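Apoptosis regulator ced-9 (Caenorhabditis elegans, PDB 1OHU) blocks programmed cell death in the worm by sequestering the cell-death activator CED-4, which it releases when EGL-1 binds and inhibits it. Local coordinates at residues A[9-13]-A[14-18]; A[45-48]-A[49-52]. The protein carries 3 engineered substitutions. All blocks are in the same frame, centred on the assembly; numbering follows the deposited sequence.

Interaction 1 of 2, residues A[9-13]-A[14-18]; sequences PRLDI and EGFVV
The carbonyl O of Ile13 accepts the amide N of Val17 in a nearly straight bond of 3.1 Å (N-H...O 170°), the first turn of helix 13-27, while just before it the Asp12 O takes the Gly15 N at 3.0 Å from above its carbonyl plane. Phe16 points its ring back toward the incoming loop, CG lying anti to its own carbonyl carbon (chi1 -68°). The ring meets this loop with its edge: CE1 stands 3.4 Å from the Leu11 O, and CZ touches the Leu11 methyl CD2 at 4.0 Å. Across the same turn, the CG2 methyls of Ile13 and Val17 meet at 4.1 Å, and both side chains also pack on Ser136 of helix 128-144. Glu14 bends at chi2 (73°), bringing OE2 within 3.6 Å of the Asp12 CB, whereas its OE1 pairs with Lys140. With an alanine in place of Phe16 the ring is gone, and Leu11 CD2 and the Trp154 ring stacked on it would probably lose the surface they pack on. At the start of the predicted BH4 motif, backbone bonds to Asp12 O and Ile13 O thus begin the helix, Glu14 pairs outward with Lys140, and apolar contacts join Leu11 of the loop to Phe16 and Ile13 to Val17.

Interaction 2 of 2, residues A[45-48]-A[49-52]; sequences EHEM and MRVM
Arg50 runs its side chain back along the helix and overlaps Glu47, whose CG lies 4.2 Å above the guanidinium plane, over its centre. A chi1 of -65° sets the arginine CG beside its own backbone N and 3.4 Å from the His46 O; from there the chain, extended through CD to NE (chi2 -179°, chi3 -172°), carries the guanidinium back to lie under the Glu47 CG. Although opposite in charge, the two ends do not pair: the Glu47 OE2 remains 5.2 Å from the Arg50 NH2, and that nitrogen instead makes a salt bridge to Asp19 of helix 13-27. The aliphatic part of the glutamate therefore serves as a cover for the flat cation, and at this separation any electrostatic help from its carboxylate is likely to be modest.

The selenomethionines Met48 and Met52 stand one turn apart. The Met52 N donates to the Met48 O at 3.2 Å, approaching at a tilt from the carbonyl plane, and the CG atoms of these two side chains lie 4.4 Å apart. The Met49 N makes two weak bonds, to the carbonyl O atoms of Glu45 and His46, whereas the Arg50 N reaches the His46 O at 2.9 Å in the carbonyl plane. Val51 sets its CG2 methyl 3.7 Å from the Glu47 O.

One side of this first part of helix 44-71 packs into the all-helical Bcl-2 fold: Met48 and Met52 pack against helix 154-172, Met49 reaches Leu104 and Ile108 of helix 101-118, and His46 and Phe16 of helix 13-27 meet with their rings edge-to-face.

From the N terminus, interaction 1 carries the loop at 9-13 into helix 13-27, and interaction 2 follows later, within the early turns of helix 44-71. The two are in series, neither nesting nor crossing, and each joins adjoining segments, so neither closes a long loop. Their centres lie 12 Å apart, yet they meet directly: the Arg10 NH2 forms a 3.0 Å salt bridge with the Glu45 OE1, and the CE1 of His46 packs 3.4 Å from the Gly15 C. Together they tie the BH4 region to the next helix in the chain, while their buried side chains reach helices 101-118, 128-144 and 154-172 of the Bcl-2 fold.

Interaction 1 of 2, residues A[9-13]-A[14-18]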
loop_
_atom_site.group_PDB
_atom_site.type_symbol
_atom_site.label_atom_id
_atom_site.label_comp_id
_atom_site.label_asym_id
_atom_site.label_seq_id
_atom_site.Cartn_x
_atom_site.Cartn_y
_atom_site.Cartn_z
ATOM N N PRO A 9 -18.599 -0.904 -1.135
ATOM C CA PRO A 9 -18.102 -0.038 -0.063
ATOM C C PRO A 9 -17.178 -0.835 0.851
ATOM O O PRO A 9 -16.302 -0.278 1.513
ATOM C CB PRO A 9 -19.381 0.383 0.646
ATOM C CG PRO A 9 -20.221 -0.860 0.541
ATOM C CD PRO A 9 -20.014 -1.252 -0.912
ATOM N N ARG A 10 -17.389 -2.149 0.869
ATOM C CA ARG A 10 -16.611 -3.072 1.689
ATOM C C ARG A 10 -15.148 -3.120 1.246
ATOM O O ARG A 10 -14.257 -3.383 2.054
ATOM C CB ARG A 10 -17.219 -4.477 1.595
ATOM C CG ARG A 10 -16.733 -5.454 2.650
ATOM C CD ARG A 10 -17.367 -6.828 2.462
ATOM N NE ARG A 10 -16.909 -7.480 1.234
ATOM C CZ ARG A 10 -15.723 -8.060 1.099
ATOM N NH1 ARG A 10 -14.877 -8.081 2.119
ATOM N NH2 ARG A 10 -15.372 -8.607 -0.058
ATOM N N LEU A 11 -14.910 -2.858 -0.037
ATOM C CA LEU A 11 -13.562 -2.896 -0.584
ATOM C C LEU A 11 -12.994 -1.538 -0.993
ATOM O O LEU A 11 -12.061 -1.476 -1.794
ATOM C CB LEU A 11 -13.519 -3.841 -1.790
ATOM C CG LEU A 11 -13.946 -5.285 -1.520
ATOM C CD1 LEU A 11 -13.872 -6.091 -2.810
ATOM C CD2 LEU A 11 -13.050 -5.897 -0.456
ATOM N N ASP A 12 -13.546 -0.451 -0.458
ATOM C CA ASP A 12 -13.030 0.868 -0.815
ATOM C C ASP A 12 -11.525 0.850 -0.623
ATOM O O ASP A 12 -11.019 0.279 0.342
ATOM C CB ASP A 12 -13.641 1.966 0.060
ATOM C CG ASP A 12 -15.098 2.220 -0.261
ATOM O OD1 ASP A 12 -15.441 2.283 -1.461
ATOM O OD2 ASP A 12 -15.900 2.364 0.685
ATOM N N ILE A 13 -10.813 1.468 -1.555
ATOM C CA ILE A 13 -9.368 1.516 -1.487
ATOM C C ILE A 13 -8.857 2.060 -0.151
ATOM O O ILE A 13 -7.868 1.563 0.376
ATOM C CB ILE A 13 -8.799 2.339 -2.678
ATOM C CG1 ILE A 13 -8.092 1.392 -3.650
ATOM C CG2 ILE A 13 -7.866 3.441 -2.199
ATOM C CD1 ILE A 13 -7.046 0.495 -3.015
ATOM N N GLU A 14 -9.533 3.061 0.405
ATOM C CA GLU A 14 -9.101 3.632 1.678
ATOM C C GLU A 14 -8.933 2.578 2.750
ATOM O O GLU A 14 -8.016 2.661 3.575
ATOM C CB GLU A 14 -10.090 4.686 2.178
ATOM C CG GLU A 14 -10.056 5.967 1.379
ATOM C CD GLU A 14 -10.681 5.815 0.011
ATOM O OE1 GLU A 14 -10.446 6.695 -0.843
ATOM O OE2 GLU A 14 -11.416 4.824 -0.204
ATOM N N GLY A 15 -9.827 1.594 2.744
ATOM C CA GLY A 15 -9.767 0.534 3.732
ATOM C C GLY A 15 -8.463 -0.234 3.685
ATOM O O GLY A 15 -7.903 -0.572 4.725
ATOM N N PHE A 16 -7.973 -0.515 2.481
ATOM C CA PHE A 16 -6.716 -1.247 2.346
ATOM C C PHE A 16 -5.539 -0.379 2.778
ATOM O O PHE A 16 -4.643 -0.833 3.496
ATOM C CB PHE A 16 -6.489 -1.690 0.893
ATOM C CG PHE A 16 -7.453 -2.740 0.413
ATOM C CD1 PHE A 16 -8.758 -2.401 0.066
ATOM C CD2 PHE A 16 -7.052 -4.070 0.304
ATOM C CE1 PHE A 16 -9.651 -3.372 -0.382
ATOM C CE2 PHE A 16 -7.936 -5.050 -0.142
ATOM C CZ PHE A 16 -9.239 -4.701 -0.487
ATOM N N VAL A 17 -5.541 0.874 2.336
ATOM C CA VAL A 17 -4.452 1.785 2.666
ATOM C C VAL A 17 -4.362 2.005 4.174
ATOM O O VAL A 17 -3.283 1.909 4.752
ATOM C CB VAL A 17 -4.620 3.136 1.953
ATOM C CG1 VAL A 17 -3.387 3.995 2.188
ATOM C CG2 VAL A 17 -4.839 2.921 0.462
ATOM N N VAL A 18 -5.493 2.290 4.811
ATOM C CA VAL A 18 -5.518 2.502 6.251
ATOM C C VAL A 18 -5.092 1.261 7.021
ATOM O O VAL A 18 -4.257 1.338 7.921
ATOM C CB VAL A 18 -6.920 2.887 6.751
ATOM C CG1 VAL A 18 -6.952 2.872 8.279
ATOM C CG2 VAL A 18 -7.282 4.257 6.239
#

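Interaction 2 of 2, residues A[45-48]-A[49-52]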
loop_
_atom_site.group_PDB
_atom_site.type_symbol
_atom_site.label_atom_id
_atom_site.label_comp_id
_atom_site.label_asym_id
_atom_site.label_seq_id
_atom_site.Cartn_x
_atom_site.Cartn_y
_atom_site.Cartn_z
ATOM N N GLU A 45 -9.662 -9.373 2.609
ATOM C CA GLU A 45 -8.839 -8.862 1.521
ATOM C C GLU A 45 -7.747 -7.954 2.083
ATOM O O GLU A 45 -6.709 -7.759 1.447
ATOM C CB GLU A 45 -9.677 -8.079 0.507
ATOM C CG GLU A 45 -10.618 -8.924 -0.343
ATOM C CD GLU A 45 -11.898 -9.306 0.384
ATOM O OE1 GLU A 45 -12.750 -9.976 -0.238
ATOM O OE2 GLU A 45 -12.055 -8.937 1.568
ATOM N N HIS A 46 -7.993 -7.392 3.266
ATOM C CA HIS A 46 -7.017 -6.528 3.927
ATOM C C HIS A 46 -5.896 -7.425 4.439
ATOM O O HIS A 46 -4.712 -7.145 4.250
ATOM C CB HIS A 46 -7.622 -5.807 5.141
ATOM C CG HIS A 46 -8.686 -4.809 4.806
ATOM N ND1 HIS A 46 -8.784 -4.205 3.573
ATOM C CD2 HIS A 46 -9.656 -4.258 5.573
ATOM C CE1 HIS A 46 -9.767 -3.321 3.594
ATOM N NE2 HIS A 46 -10.311 -3.334 4.797
ATOM N N GLU A 47 -6.295 -8.504 5.105
ATOM C CA GLU A 47 -5.354 -9.458 5.669
ATOM C C GLU A 47 -4.496 -10.115 4.598
ATOM O O GLU A 47 -3.387 -10.574 4.877
ATOM C CB GLU A 47 -6.112 -10.498 6.494
ATOM C CG GLU A 47 -6.377 -10.030 7.920
ATOM C CD GLU A 47 -7.523 -10.760 8.594
ATOM O OE1 GLU A 47 -7.568 -12.009 8.533
ATOM O OE2 GLU A 47 -8.379 -10.080 9.201
HETATM N N MSE A 48 -5.003 -10.146 3.370
HETATM C CA MSE A 48 -4.247 -10.719 2.265
HETATM C C MSE A 48 -3.309 -9.648 1.733
HETATM O O MSE A 48 -2.270 -9.957 1.148
HETATM C CB MSE A 48 -5.185 -11.189 1.150
HETATM C CG MSE A 48 -4.481 -11.743 -0.095
HETATM SE SE MSE A 48 -3.312 -13.285 0.202
HETATM C CE MSE A 48 -3.943 -13.878 1.933
HETATM N N MSE A 49 -3.681 -8.386 1.937
HETATM C CA MSE A 49 -2.857 -7.269 1.482
HETATM C C MSE A 49 -1.686 -7.070 2.435
HETATM O O MSE A 49 -0.645 -6.540 2.043
HETATM C CB MSE A 49 -3.685 -5.982 1.397
HETATM C CG MSE A 49 -2.905 -4.757 0.928
HETATM SE SE MSE A 49 -2.111 -4.950 -0.822
HETATM C CE MSE A 49 -3.680 -4.670 -1.911
ATOM N N ARG A 50 -1.855 -7.499 3.683
ATOM C CA ARG A 50 -0.794 -7.378 4.677
ATOM C C ARG A 50 0.347 -8.309 4.321
ATOM O O ARG A 50 1.515 -7.948 4.446
ATOM C CB ARG A 50 -1.298 -7.735 6.074
ATOM C CG ARG A 50 -2.353 -6.802 6.635
ATOM C CD ARG A 50 -2.760 -7.237 8.041
ATOM N NE ARG A 50 -3.901 -6.484 8.540
ATOM C CZ ARG A 50 -4.429 -6.638 9.750
ATOM N NH1 ARG A 50 -3.916 -7.525 10.589
ATOM N NH2 ARG A 50 -5.466 -5.899 10.124
ATOM N N VAL A 51 0.004 -9.518 3.886
ATOM C CA VAL A 51 1.012 -10.501 3.511
ATOM C C VAL A 51 1.705 -10.072 2.233
ATOM O O VAL A 51 2.930 -10.077 2.147
ATOM C CB VAL A 51 0.387 -11.895 3.278
ATOM C CG1 VAL A 51 1.449 -12.863 2.769
ATOM C CG2 VAL A 51 -0.225 -12.413 4.570
HETATM N N MSE A 52 0.908 -9.703 1.240
HETATM C CA MSE A 52 1.431 -9.275 -0.047
HETATM C C MSE A 52 2.383 -8.086 0.084
HETATM O O MSE A 52 3.392 -8.011 -0.623
HETATM C CB MSE A 52 0.271 -8.931 -0.979
HETATM C CG MSE A 52 -0.610 -10.135 -1.316
HETATM SE SE MSE A 52 0.319 -11.474 -2.381
HETATM C CE MSE A 52 -0.617 -11.185 -4.033
#